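Local coordinates for SusD-like carbohydrate binding protein (Bacteroides vulgatus, PDB 3LEW), which probably binds carbohydrate at the outer membrane as a member of the SusD family, likely supporting glycan uptake by the bacterium, at residues Y45-R50 with Y65-H70; H258-T261 with A267-Q270; F271-T276 with S281-F286; N287-F292 with Q448-F453; F329-R332 with N336-G339. All coordinates share one frame; numbering follows the deposited sequence.

Contact 1 of 5, residues Y45-R50 with Y65-H70; sequences YGAMLR and YGFRTH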
# COMPACT_ATOMS: atom_id res chain seq x y z
N TYR A 45 8.14 5.83 -2.76
CA TYR A 45 7.36 4.59 -2.72
C TYR A 45 5.85 4.79 -2.55
O TYR A 45 5.02 3.98 -3.05
CB TYR A 45 7.87 3.67 -1.62
CG TYR A 45 7.10 2.38 -1.47
CD1 TYR A 45 7.34 1.32 -2.32
CD2 TYR A 45 6.18 2.20 -0.46
CE1 TYR A 45 6.66 0.12 -2.17
CE2 TYR A 45 5.50 1.04 -0.32
CZ TYR A 45 5.74 -0.00 -1.16
OH TYR A 45 5.09 -1.21 -1.05
N GLY A 46 5.47 5.83 -1.81
CA GLY A 46 4.07 6.17 -1.70
C GLY A 46 3.34 6.42 -3.00
O GLY A 46 2.12 6.24 -3.06
N ALA A 47 4.03 6.87 -4.05
CA ALA A 47 3.44 6.91 -5.37
C ALA A 47 2.82 5.59 -5.82
O ALA A 47 1.75 5.60 -6.47
CB ALA A 47 4.44 7.46 -6.44
N MSE A 48 3.47 4.47 -5.55
CA MSE A 48 2.86 3.19 -5.89
C MSE A 48 1.60 2.90 -5.03
O MSE A 48 0.60 2.41 -5.56
CB MSE A 48 3.88 2.06 -5.79
CG MSE A 48 4.88 2.07 -6.98
SE MSE A 48 6.47 3.07 -6.56
CE MSE A 48 7.26 1.93 -5.50
N LEU A 49 1.63 3.28 -3.75
CA LEU A 49 0.45 3.10 -2.89
C LEU A 49 -0.72 3.92 -3.44
O LEU A 49 -1.87 3.47 -3.49
CB LEU A 49 0.77 3.55 -1.47
CG LEU A 49 1.91 2.75 -0.80
CD1 LEU A 49 2.05 3.26 0.64
CD2 LEU A 49 1.66 1.24 -0.78
N ARG A 50 -0.41 5.14 -3.92
CA ARG A 50 -1.46 5.98 -4.49
C ARG A 50 -2.00 5.39 -5.80
O ARG A 50 -3.22 5.33 -6.00
CB ARG A 50 -0.95 7.45 -4.68
CG ARG A 50 -1.25 8.42 -3.54
CD ARG A 50 -0.46 8.16 -2.24
NE ARG A 50 -1.09 7.12 -1.41
CZ ARG A 50 -0.58 6.65 -0.28
NH1 ARG A 50 0.62 7.05 0.18
NH2 ARG A 50 -1.27 5.75 0.42
N TYR A 65 -3.30 17.50 -12.04
CA TYR A 65 -2.01 16.81 -12.15
C TYR A 65 -1.91 15.63 -11.21
O TYR A 65 -2.38 15.65 -10.06
CB TYR A 65 -0.92 17.81 -11.82
CG TYR A 65 0.49 17.29 -11.90
CD1 TYR A 65 1.12 17.20 -13.12
CD2 TYR A 65 1.19 16.95 -10.77
CE1 TYR A 65 2.46 16.75 -13.21
CE2 TYR A 65 2.51 16.51 -10.86
CZ TYR A 65 3.13 16.44 -12.07
OH TYR A 65 4.45 16.00 -12.15
N GLY A 66 -1.25 14.58 -11.72
CA GLY A 66 -0.94 13.41 -10.91
C GLY A 66 -1.45 12.08 -11.38
O GLY A 66 -0.76 11.40 -12.20
N PHE A 67 -2.60 11.65 -10.84
CA PHE A 67 -3.02 10.25 -10.96
C PHE A 67 -4.27 9.98 -11.77
O PHE A 67 -4.80 8.85 -11.72
CB PHE A 67 -3.16 9.68 -9.55
CG PHE A 67 -1.82 9.48 -8.88
CD1 PHE A 67 -1.22 10.52 -8.15
CD2 PHE A 67 -1.19 8.26 -8.96
CE1 PHE A 67 0.04 10.33 -7.52
CE2 PHE A 67 0.03 8.08 -8.31
CZ PHE A 67 0.63 9.11 -7.60
N ARG A 68 -4.68 10.94 -12.59
CA ARG A 68 -5.90 10.73 -13.42
C ARG A 68 -5.73 9.51 -14.36
O ARG A 68 -6.64 8.73 -14.47
CB ARG A 68 -6.29 11.96 -14.23
CG ARG A 68 -7.60 11.73 -15.09
CD ARG A 68 -7.79 12.78 -16.21
NE ARG A 68 -6.62 12.79 -17.11
CZ ARG A 68 -6.53 12.14 -18.27
NH1 ARG A 68 -7.55 11.43 -18.75
NH2 ARG A 68 -5.41 12.23 -18.99
N THR A 69 -4.57 9.36 -15.01
CA THR A 69 -4.37 8.27 -15.94
C THR A 69 -4.36 6.90 -15.21
O THR A 69 -4.68 5.91 -15.81
CB THR A 69 -3.13 8.43 -16.81
OG1 THR A 69 -1.96 8.48 -15.98
CG2 THR A 69 -3.21 9.71 -17.72
N HIS A 70 -3.98 6.87 -13.95
CA HIS A 70 -4.03 5.67 -13.11
C HIS A 70 -5.47 5.28 -12.88
O HIS A 70 -5.80 4.09 -12.98
CB HIS A 70 -3.26 5.84 -11.76
CG HIS A 70 -1.87 6.37 -11.92
ND1 HIS A 70 -1.63 7.62 -12.44
CD2 HIS A 70 -0.65 5.85 -11.63
CE1 HIS A 70 -0.32 7.84 -12.49
NE2 HIS A 70 0.30 6.79 -11.99

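Contact 2 of 5, residues H258-T261 with A267-Q270; sequences HAQT and ASYQ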
# COMPACT_ATOMS: atom_id res chain seq x y z
N HIS A 258 6.73 6.49 7.81
CA HIS A 258 7.85 7.37 7.43
C HIS A 258 7.57 8.82 7.90
O HIS A 258 6.63 9.47 7.44
CB HIS A 258 8.06 7.30 5.92
CG HIS A 258 9.15 8.16 5.38
ND1 HIS A 258 10.47 8.01 5.76
CD2 HIS A 258 9.13 9.15 4.46
CE1 HIS A 258 11.20 8.90 5.11
NE2 HIS A 258 10.42 9.59 4.30
N ALA A 259 8.39 9.32 8.81
CA ALA A 259 8.20 10.67 9.37
C ALA A 259 8.68 11.73 8.37
O ALA A 259 9.50 11.46 7.48
CB ALA A 259 8.96 10.84 10.68
N GLN A 260 8.14 12.92 8.55
CA GLN A 260 8.44 14.09 7.70
C GLN A 260 8.78 15.31 8.51
O GLN A 260 8.13 15.60 9.54
CB GLN A 260 7.24 14.34 6.79
CG GLN A 260 7.08 13.21 5.78
CD GLN A 260 8.06 13.32 4.68
OE1 GLN A 260 7.89 14.20 3.84
NE2 GLN A 260 9.10 12.43 4.63
N THR A 261 9.81 16.03 8.07
CA THR A 261 10.28 17.22 8.73
C THR A 261 10.73 18.17 7.64
O THR A 261 10.84 17.79 6.49
CB THR A 261 11.52 16.95 9.64
OG1 THR A 261 12.63 16.57 8.79
CG2 THR A 261 11.23 15.81 10.61
N ALA A 267 8.36 13.16 0.66
CA ALA A 267 7.24 12.25 0.65
C ALA A 267 5.92 12.97 0.93
O ALA A 267 4.88 12.55 0.41
CB ALA A 267 7.44 11.08 1.68
N SER A 268 6.00 14.04 1.73
CA SER A 268 4.81 14.82 2.10
C SER A 268 4.03 15.33 0.88
O SER A 268 2.84 15.62 0.98
CB SER A 268 5.20 16.00 2.98
OG SER A 268 5.75 15.58 4.21
N TYR A 269 4.72 15.51 -0.24
CA TYR A 269 4.09 16.06 -1.43
C TYR A 269 2.88 15.22 -1.85
O TYR A 269 1.90 15.77 -2.44
CB TYR A 269 5.12 16.19 -2.58
CG TYR A 269 4.69 17.11 -3.69
CD1 TYR A 269 3.90 16.63 -4.75
CD2 TYR A 269 5.08 18.44 -3.71
CE1 TYR A 269 3.52 17.48 -5.81
CE2 TYR A 269 4.70 19.29 -4.74
CZ TYR A 269 3.92 18.79 -5.80
OH TYR A 269 3.54 19.60 -6.83
N GLN A 270 2.86 13.94 -1.52
CA GLN A 270 1.71 13.12 -1.85
C GLN A 270 0.42 13.46 -1.12
O GLN A 270 -0.67 13.09 -1.57
CB GLN A 270 2.00 11.66 -1.76
CG GLN A 270 2.19 11.09 -0.38
CD GLN A 270 3.09 9.76 -0.46
OE1 GLN A 270 2.54 8.69 -0.65
NE2 GLN A 270 4.42 9.86 -0.22

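Contact 3 of 5, residues F271-T276 with S281-F286; sequences FHYLDT and SYYYSF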
# COMPACT_ATOMS: atom_id res chain seq x y z
N PHE A 271 0.50 14.21 -0.02
CA PHE A 271 -0.69 14.82 0.59
C PHE A 271 -1.37 15.85 -0.32
O PHE A 271 -2.56 16.14 -0.15
CB PHE A 271 -0.36 15.40 1.99
CG PHE A 271 -0.40 14.35 3.11
CD1 PHE A 271 0.68 13.52 3.35
CD2 PHE A 271 -1.52 14.19 3.88
CE1 PHE A 271 0.64 12.56 4.35
CE2 PHE A 271 -1.57 13.23 4.89
CZ PHE A 271 -0.48 12.41 5.12
N HIS A 272 -0.68 16.40 -1.31
CA HIS A 272 -1.36 17.22 -2.29
C HIS A 272 -2.40 16.46 -3.13
O HIS A 272 -3.32 17.07 -3.69
CB HIS A 272 -0.38 17.96 -3.20
CG HIS A 272 0.38 19.04 -2.51
ND1 HIS A 272 -0.23 20.14 -1.94
CD2 HIS A 272 1.71 19.21 -2.34
CE1 HIS A 272 0.70 20.95 -1.46
NE2 HIS A 272 1.88 20.40 -1.67
N TYR A 273 -2.27 15.14 -3.19
CA TYR A 273 -3.21 14.21 -3.85
C TYR A 273 -4.26 13.71 -2.84
O TYR A 273 -5.49 13.70 -3.13
CB TYR A 273 -2.45 13.03 -4.51
CG TYR A 273 -1.30 13.52 -5.39
CD1 TYR A 273 -1.56 14.28 -6.51
CD2 TYR A 273 0.04 13.22 -5.09
CE1 TYR A 273 -0.56 14.79 -7.31
CE2 TYR A 273 1.07 13.72 -5.87
CZ TYR A 273 0.78 14.51 -6.97
OH TYR A 273 1.78 15.03 -7.77
N LEU A 274 -3.79 13.29 -1.68
CA LEU A 274 -4.65 12.63 -0.67
C LEU A 274 -5.52 13.57 0.16
O LEU A 274 -6.58 13.16 0.63
CB LEU A 274 -3.83 11.80 0.30
CG LEU A 274 -3.02 10.64 -0.24
CD1 LEU A 274 -2.22 10.03 0.87
CD2 LEU A 274 -3.99 9.62 -0.88
N ASP A 275 -5.07 14.80 0.35
CA ASP A 275 -5.81 15.77 1.16
C ASP A 275 -6.74 16.51 0.22
O ASP A 275 -6.30 17.28 -0.64
CB ASP A 275 -4.83 16.73 1.86
CG ASP A 275 -5.51 17.71 2.77
OD1 ASP A 275 -6.70 18.03 2.55
OD2 ASP A 275 -4.83 18.23 3.69
N THR A 276 -8.03 16.24 0.38
CA THR A 276 -9.08 16.81 -0.46
C THR A 276 -9.89 17.86 0.30
O THR A 276 -10.94 18.31 -0.18
CB THR A 276 -10.01 15.73 -1.00
OG1 THR A 276 -10.59 14.98 0.10
CG2 THR A 276 -9.22 14.76 -1.92
N SER A 281 -4.04 22.53 -0.22
CA SER A 281 -3.69 21.33 -0.97
C SER A 281 -3.73 21.62 -2.47
O SER A 281 -4.60 22.31 -2.93
CB SER A 281 -4.67 20.19 -0.64
OG SER A 281 -4.44 19.08 -1.48
N TYR A 282 -2.74 21.16 -3.21
CA TYR A 282 -2.56 21.67 -4.55
C TYR A 282 -3.52 20.99 -5.52
O TYR A 282 -3.89 21.62 -6.50
CB TYR A 282 -1.13 21.35 -5.07
CG TYR A 282 -0.01 22.24 -4.55
CD1 TYR A 282 -0.24 23.37 -3.76
CD2 TYR A 282 1.29 21.94 -4.88
CE1 TYR A 282 0.82 24.16 -3.32
CE2 TYR A 282 2.35 22.69 -4.41
CZ TYR A 282 2.12 23.80 -3.66
OH TYR A 282 3.20 24.55 -3.27
N TYR A 283 -3.84 19.71 -5.31
CA TYR A 283 -4.55 18.91 -6.33
C TYR A 283 -5.84 18.25 -5.84
O TYR A 283 -6.77 18.01 -6.64
CB TYR A 283 -3.61 17.84 -6.94
CG TYR A 283 -2.27 18.39 -7.36
CD1 TYR A 283 -2.19 19.38 -8.34
CD2 TYR A 283 -1.10 17.97 -6.74
CE1 TYR A 283 -0.98 19.92 -8.70
CE2 TYR A 283 0.11 18.48 -7.10
CZ TYR A 283 0.18 19.47 -8.07
OH TYR A 283 1.40 20.02 -8.40
N TYR A 284 -5.93 18.01 -4.53
CA TYR A 284 -7.16 17.50 -3.89
C TYR A 284 -7.86 16.45 -4.78
O TYR A 284 -9.06 16.54 -5.03
CB TYR A 284 -8.12 18.66 -3.53
CG TYR A 284 -8.14 19.79 -4.50
CD1 TYR A 284 -7.23 20.82 -4.41
CD2 TYR A 284 -9.10 19.85 -5.52
CE1 TYR A 284 -7.22 21.88 -5.32
CE2 TYR A 284 -9.10 20.89 -6.44
CZ TYR A 284 -8.18 21.90 -6.33
OH TYR A 284 -8.21 22.99 -7.21
N SER A 285 -7.11 15.46 -5.23
CA SER A 285 -7.54 14.66 -6.40
C SER A 285 -8.09 13.28 -6.07
O SER A 285 -8.87 12.73 -6.86
CB SER A 285 -6.39 14.52 -7.38
OG SER A 285 -5.24 13.96 -6.74
N PHE A 286 -7.69 12.73 -4.92
CA PHE A 286 -8.15 11.39 -4.46
C PHE A 286 -9.51 11.49 -3.78
O PHE A 286 -9.62 11.49 -2.56
CB PHE A 286 -7.09 10.72 -3.57
CG PHE A 286 -6.05 9.97 -4.35
CD1 PHE A 286 -5.20 10.64 -5.22
CD2 PHE A 286 -5.96 8.61 -4.28
CE1 PHE A 286 -4.23 9.95 -6.00
CE2 PHE A 286 -5.00 7.93 -5.06
CZ PHE A 286 -4.16 8.61 -5.90
O HOH W 1 -10.37 12.38 -0.03

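Contact 4 of 5, residues N287-F292 with Q448-F453; sequences NVDPYF and QGHRFF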
# COMPACT_ATOMS: atom_id res chain seq x y z
N ASN A 287 -10.55 11.60 -4.60
CA ASN A 287 -11.88 11.76 -4.08
C ASN A 287 -12.53 10.39 -3.97
O ASN A 287 -11.96 9.36 -4.39
CB ASN A 287 -12.62 12.74 -4.94
CG ASN A 287 -12.01 14.13 -4.85
OD1 ASN A 287 -12.16 14.79 -3.84
ND2 ASN A 287 -11.29 14.54 -5.91
N VAL A 288 -13.71 10.39 -3.40
CA VAL A 288 -14.33 9.14 -2.98
C VAL A 288 -15.46 8.75 -3.96
O VAL A 288 -16.24 9.59 -4.38
CB VAL A 288 -14.88 9.27 -1.55
CG1 VAL A 288 -15.49 7.93 -1.09
CG2 VAL A 288 -13.81 9.77 -0.60
N ASP A 289 -15.56 7.47 -4.30
CA ASP A 289 -16.81 6.99 -4.94
C ASP A 289 -17.98 7.27 -3.99
O ASP A 289 -18.02 6.74 -2.87
CB ASP A 289 -16.72 5.48 -5.18
CG ASP A 289 -17.94 4.89 -5.86
OD1 ASP A 289 -18.90 5.64 -6.19
OD2 ASP A 289 -17.93 3.65 -6.07
N PRO A 290 -19.00 8.03 -4.45
CA PRO A 290 -20.06 8.31 -3.51
C PRO A 290 -20.72 7.03 -2.99
O PRO A 290 -21.18 7.00 -1.87
CB PRO A 290 -21.03 9.13 -4.33
CG PRO A 290 -20.12 9.92 -5.27
CD PRO A 290 -19.04 8.91 -5.63
N TYR A 291 -20.77 5.99 -3.81
CA TYR A 291 -21.30 4.70 -3.36
C TYR A 291 -20.49 4.00 -2.25
O TYR A 291 -21.04 3.15 -1.55
CB TYR A 291 -21.47 3.73 -4.54
CG TYR A 291 -22.51 4.18 -5.56
CD1 TYR A 291 -23.84 4.37 -5.20
CD2 TYR A 291 -22.13 4.45 -6.89
CE1 TYR A 291 -24.80 4.77 -6.16
CE2 TYR A 291 -23.09 4.85 -7.85
CZ TYR A 291 -24.40 5.03 -7.48
OH TYR A 291 -25.33 5.45 -8.43
N PHE A 292 -19.21 4.35 -2.10
CA PHE A 292 -18.39 3.81 -1.01
C PHE A 292 -18.94 4.16 0.37
O PHE A 292 -18.84 3.37 1.29
CB PHE A 292 -16.97 4.32 -1.18
CG PHE A 292 -16.02 3.93 -0.08
CD1 PHE A 292 -15.54 2.65 0.01
CD2 PHE A 292 -15.61 4.87 0.86
CE1 PHE A 292 -14.61 2.30 0.95
CE2 PHE A 292 -14.69 4.52 1.84
CZ PHE A 292 -14.23 3.22 1.89
N GLN A 448 -20.46 14.76 -8.37
CA GLN A 448 -19.57 13.95 -9.21
C GLN A 448 -19.19 12.64 -8.55
O GLN A 448 -18.56 12.64 -7.47
CB GLN A 448 -18.28 14.74 -9.50
CG GLN A 448 -17.32 14.06 -10.47
CD GLN A 448 -17.92 13.84 -11.82
OE1 GLN A 448 -18.41 14.78 -12.47
NE2 GLN A 448 -17.92 12.58 -12.27
N GLY A 449 -19.49 11.54 -9.25
CA GLY A 449 -18.99 10.21 -8.90
C GLY A 449 -17.90 9.69 -9.86
O GLY A 449 -17.17 10.47 -10.48
N HIS A 450 -17.82 8.38 -10.00
CA HIS A 450 -16.83 7.79 -10.90
C HIS A 450 -16.90 8.35 -12.31
O HIS A 450 -17.97 8.77 -12.78
CB HIS A 450 -17.03 6.27 -10.97
CG HIS A 450 -16.32 5.51 -9.89
ND1 HIS A 450 -14.95 5.58 -9.71
CD2 HIS A 450 -16.78 4.66 -8.93
CE1 HIS A 450 -14.61 4.79 -8.71
NE2 HIS A 450 -15.69 4.21 -8.23
N ARG A 451 -15.76 8.32 -12.99
CA ARG A 451 -15.64 8.81 -14.35
C ARG A 451 -15.22 7.76 -15.38
O ARG A 451 -15.47 7.93 -16.57
CB ARG A 451 -14.58 9.92 -14.36
CG ARG A 451 -14.97 11.16 -13.49
CD ARG A 451 -13.72 12.01 -13.19
NE ARG A 451 -13.24 12.60 -14.41
CZ ARG A 451 -11.99 12.97 -14.69
NH1 ARG A 451 -10.98 12.83 -13.84
NH2 ARG A 451 -11.77 13.49 -15.88
N PHE A 452 -14.54 6.73 -14.92
CA PHE A 452 -13.93 5.73 -15.83
C PHE A 452 -14.55 4.41 -15.54
O PHE A 452 -14.31 3.82 -14.48
CB PHE A 452 -12.43 5.74 -15.66
CG PHE A 452 -11.82 7.10 -15.88
CD1 PHE A 452 -11.85 7.69 -17.11
CD2 PHE A 452 -11.22 7.79 -14.82
CE1 PHE A 452 -11.32 8.97 -17.31
CE2 PHE A 452 -10.67 9.02 -15.00
CZ PHE A 452 -10.72 9.63 -16.23
N PHE A 453 -15.41 3.96 -16.45
CA PHE A 453 -16.27 2.79 -16.19
C PHE A 453 -15.86 1.47 -16.90
O PHE A 453 -16.55 0.44 -16.79
CB PHE A 453 -17.70 3.14 -16.65
CG PHE A 453 -18.27 4.31 -15.91
CD1 PHE A 453 -18.63 4.18 -14.59
CD2 PHE A 453 -18.36 5.54 -16.52
CE1 PHE A 453 -19.13 5.28 -13.87
CE2 PHE A 453 -18.87 6.64 -15.80
CZ PHE A 453 -19.24 6.48 -14.48
O HOH W 2 -16.49 12.22 -5.59
O HOH W 3 -19.76 6.65 -8.62

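Contact 5 of 5, residues F329-R332 with N336-G339; sequences FRFR and NQLG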
# COMPACT_ATOMS: atom_id res chain seq x y z
N PHE A 329 -7.14 11.79 5.36
CA PHE A 329 -5.76 12.25 5.20
C PHE A 329 -5.75 13.78 5.09
O PHE A 329 -6.44 14.36 4.23
CB PHE A 329 -5.13 11.71 3.94
CG PHE A 329 -4.97 10.24 3.94
CD1 PHE A 329 -3.86 9.67 4.49
CD2 PHE A 329 -5.93 9.43 3.34
CE1 PHE A 329 -3.68 8.28 4.49
CE2 PHE A 329 -5.77 8.06 3.31
CZ PHE A 329 -4.61 7.49 3.90
N ARG A 330 -5.04 14.42 6.02
CA ARG A 330 -4.80 15.85 5.94
C ARG A 330 -3.37 16.20 6.23
O ARG A 330 -2.77 15.58 7.03
CB ARG A 330 -5.71 16.61 6.90
CG ARG A 330 -7.16 16.27 6.73
CD ARG A 330 -8.08 17.10 7.63
NE ARG A 330 -7.76 17.12 9.06
CZ ARG A 330 -8.13 16.16 9.93
NH1 ARG A 330 -8.80 15.08 9.51
NH2 ARG A 330 -7.83 16.28 11.20
N PHE A 331 -2.84 17.23 5.56
CA PHE A 331 -1.54 17.75 5.93
C PHE A 331 -1.49 18.02 7.43
O PHE A 331 -2.43 18.53 8.04
CB PHE A 331 -1.26 19.09 5.19
CG PHE A 331 -0.68 18.92 3.79
CD1 PHE A 331 0.68 18.71 3.62
CD2 PHE A 331 -1.49 19.01 2.64
CE1 PHE A 331 1.21 18.59 2.36
CE2 PHE A 331 -0.96 18.86 1.40
CZ PHE A 331 0.40 18.68 1.25
N ARG A 332 -0.36 17.68 8.03
CA ARG A 332 -0.09 18.03 9.43
C ARG A 332 0.26 19.49 9.56
O ARG A 332 -0.29 20.21 10.39
CB ARG A 332 0.99 17.13 10.02
CG ARG A 332 1.21 17.40 11.49
CD ARG A 332 2.23 16.46 12.06
NE ARG A 332 3.62 16.87 11.74
CZ ARG A 332 4.46 16.20 10.96
NH1 ARG A 332 4.10 15.11 10.36
NH2 ARG A 332 5.69 16.63 10.78
N ASN A 336 4.11 24.48 5.71
CA ASN A 336 5.41 23.86 5.41
C ASN A 336 5.28 22.53 4.70
O ASN A 336 6.28 21.88 4.38
CB ASN A 336 6.22 23.73 6.69
CG ASN A 336 6.45 25.07 7.33
OD1 ASN A 336 6.94 25.96 6.67
ND2 ASN A 336 6.06 25.24 8.58
N GLN A 337 4.03 22.17 4.39
CA GLN A 337 3.69 20.99 3.57
C GLN A 337 4.29 19.69 4.11
O GLN A 337 5.07 19.02 3.45
CB GLN A 337 4.06 21.24 2.10
CG GLN A 337 3.33 22.42 1.48
CD GLN A 337 3.73 22.71 0.04
OE1 GLN A 337 4.18 21.82 -0.72
NE2 GLN A 337 3.56 23.96 -0.34
N LEU A 338 3.93 19.35 5.35
CA LEU A 338 4.40 18.13 5.98
C LEU A 338 3.24 17.22 6.33
O LEU A 338 2.21 17.66 6.82
CB LEU A 338 5.17 18.43 7.28
CG LEU A 338 6.41 19.32 7.19
CD1 LEU A 338 7.03 19.46 8.61
CD2 LEU A 338 7.42 18.72 6.22
N GLY A 339 3.44 15.94 6.10
CA GLY A 339 2.53 14.89 6.57
C GLY A 339 3.22 13.56 6.49
O GLY A 339 3.83 13.26 5.47

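Contact 1 of 5, residues Y45-R50 with Y65-H70
Phe67 comes up to the helix that contains Ala47 and Arg50, and the nearest CA atoms, those of Arg50 and Phe67, are 7.9 Å apart. The contact lies in the SusD fold, where helix 46-54 meets the N-cap residue of the short helix 68-71. No hydrogen bond joins the two segments. The Phe67 ring does the touching, with its CE2 and CZ side against the helix. Its CG is anti to the carbonyl carbon (chi1 -71°), and this sends the ring toward helix 46-54. Arg50 CB sits over one face of the ring, offset toward the rim, in a CH-pi contact 4.0 Å from the centroid. Beyond CB the Arg50 chain bends at chi2 and chi3 and leads away from Phe67. Its guanidinium is held by Gln270 and the carbonyl of Gly404. Ala47 adds its methyl group, with CB 4.3 Å from Phe67 CZ. Within 65-70, Phe67 CD2 lies over the centre of the His70 ring. Tyr273 and Phe286 each meet Phe67 edge-to-face, so the phenyl group is part of a larger aromatic cluster. The backbone also takes part: Ala47 O approaches the ring obliquely, 3.5 Å from Phe67 CE2.

Contact 2 of 5, residues H258-T261 with A267-Q270
Two hydrogen bonds from Ser268 converge on the side-chain carbonyl of Gln260. Ser268 OG donates to Gln260 OE1 over 2.6 Å, in the carbonyl plane and on a lone pair. Ser268 N gives the second bond to Gln260 OE1 at 2.8 Å, but from well above that plane. The Gln260 chain bends at chi2 (-77°), which turns the amide back so that Gln260 NE2 reaches Ala259 O at 3.0 Å. Both ends of the amide are therefore engaged, and its flip is fixed. Glu35 adds a further acceptor for Gln260 NE2 and also bonds His258 NE2 and Ala267 N.

Packing adds less. The Ala267 methyl group meets two side chains, with CB 3.6 Å from Gln260 NE2. Ala267 CB also lies at the edge of the His258 imidazole, in its plane, 3.8 Å from His258 CD2.

Within the 3-10 segment 267-270, Gln270 NE2 and Gln270 N reach Ala267 O from opposite faces of its plane. The Ser268-Gln260 bonds draw together two parts of the loop between strand 254-258 and helix 271-274. His258 is backbone-bonded to Ile341 of strand 341-345, and the Ala267 and Gln270 side chains pack on the same residue.

Contact 3 of 5, residues F271-T276 with S281-F286
His272 and Tyr282 form an offset stack, with ring centroids 3.7 Å apart and planes at 9°. The two side chains point the same way, and His272 CE1 lies over the centre of the Tyr282 ring. Tyr282 N also donates to His272 ND1 (3.0 Å), tilted from the imidazole plane. Tyr273 and Tyr283 run side by side too, but their rings are slid apart and barely overlap; Tyr273 CE1 comes 3.3 Å from Tyr283 CD2.

Bonds to backbone carbonyls hold the two segments together behind the rings. Tyr284 N donates to His272 O at 2.9 Å, and Tyr283 N adds a weak bond. Tyr273 O is gripped from opposite faces of its plane by Ser285 N and Phe286 N, the latter at 3.0 Å. Ser281 OG, turned away from its own N (chi1 172°), donates to Asp275 O over 2.7 Å.

Farther out, Gln337 bonds both His272 NE2 and Tyr282 OH. Replacing His272 by an alanine would probably leave the Tyr282 ring without its stacking partner and Tyr282 N without its ND1 acceptor.

The contact folds the chain after helix 271-274 back along that helix and leads it into strand 286-288. The Phe286 side chain packs on strand 59-61, while Leu274 and Phe286 both touch Arg50 of helix 46-54.

Contact 4 of 5, residues N287-F292 with Q448-F453
Asp289 and His450 cross at about a right angle, with the carboxylate and imidazole planes 60° apart. Asp289 also makes an Asx turn: its OD1 accepts from Tyr291 N at 3.0 Å, met from above the carboxylate plane. This turn follows strand 286-288, where the chain bends into Pro290, and it faces the loop after strand 440-448.

The Asp289 CG is anti to the backbone N (chi1 -179°), which brings the carboxylate to His450. OD2 lies at the edge of the imidazole, near its plane, 3.2 Å from His450 NE2. The clear partner of His450 NE2 is the carbonyl of Ser57. Asp289 CG itself is 3.3 Å from His450 CD2, so the carboxylate borders the CD2-NE2 side of the ring.

Beside this pair, Pro290 brings CD and CG to the backbone of Gly449, with Pro290 CD 3.5 Å from Gly449 CA. Pro290 CG also lies near Gln448 O. Tyr424 and Trp308 of strand 306-309 touch Pro290 as well.

Two waters bridge the segments. One joins backbone carbonyls, donating to Val288 O and Gln448 O. The other joins the Asp289 side chain to the backbone of His450. A lysine in place of Asp289 would probably leave Tyr291 N without its side-chain acceptor and break this second water bridge. In that bridge the water donates to Asp289 OD1 at 2.8 Å and accepts from His450 N at 2.9 Å.

Contact 5 of 5, residues F329-R332 with N336-G339
A G1 beta bulge shapes the hairpin-like turn in which Phe331 and Arg332 meet Gln337 and Leu338: Gln337 and Leu338 both face Asp333. The turn lies between strands 321-326 and 341-345. One backbone hydrogen bond crosses it, from Arg332 N to Leu338 O at 2.8 Å, in the carbonyl plane.

The Phe331 ring packs along the other segment by its CD1-CE1 side. Leu338 O is at the ring edge, near its plane, 3.7 Å from Phe331 CD1. Gln337 CA approaches obliquely, 3.7 Å from Phe331 CE1, and Gln337 CB lies close to the same ring carbon. Beyond CG the Gln337 chain is extended, which carries its amide away to His272 and Tyr282.

Arg332 takes a different path. Its CG is anti to the backbone N (chi1 -176°), and a bend at chi3 (79°) folds the guanidinium back over Leu338. The charge of Arg332 is met by Asp340 in a salt bridge, while Gln260 O accepts from its NH2. Asp275 holds Phe331 N, so the turn is tied to the chain just after helix 271-274. Leu338 CB lies over one face of the guanidinium, and Leu338 CD1 comes 3.8 Å from Arg332 NH2.

From the N terminus, contact 1 closes a short loop between helices 46-54 and 68-71. Contacts 2 and 3 then close successive short loops, on the approach to helix 271-274 and on the way out of it. Contact 4 spans far more chain, joining the end of strand 286-288 to the loop after strand 440-448. Contact 5 is nested inside that long loop; no contacts cross. In space, contacts 2 and 5 are close, with centres about 8 Å apart, and contact 3 touches both. Contact 1 reaches contact 2 through Arg50 and Gln270, packs against contact 3 at Phe286, and meets contact 4 at Arg68. Contact 3 runs on into contact 4. Residues 258-292 thus link the N-terminal helices to the later strands.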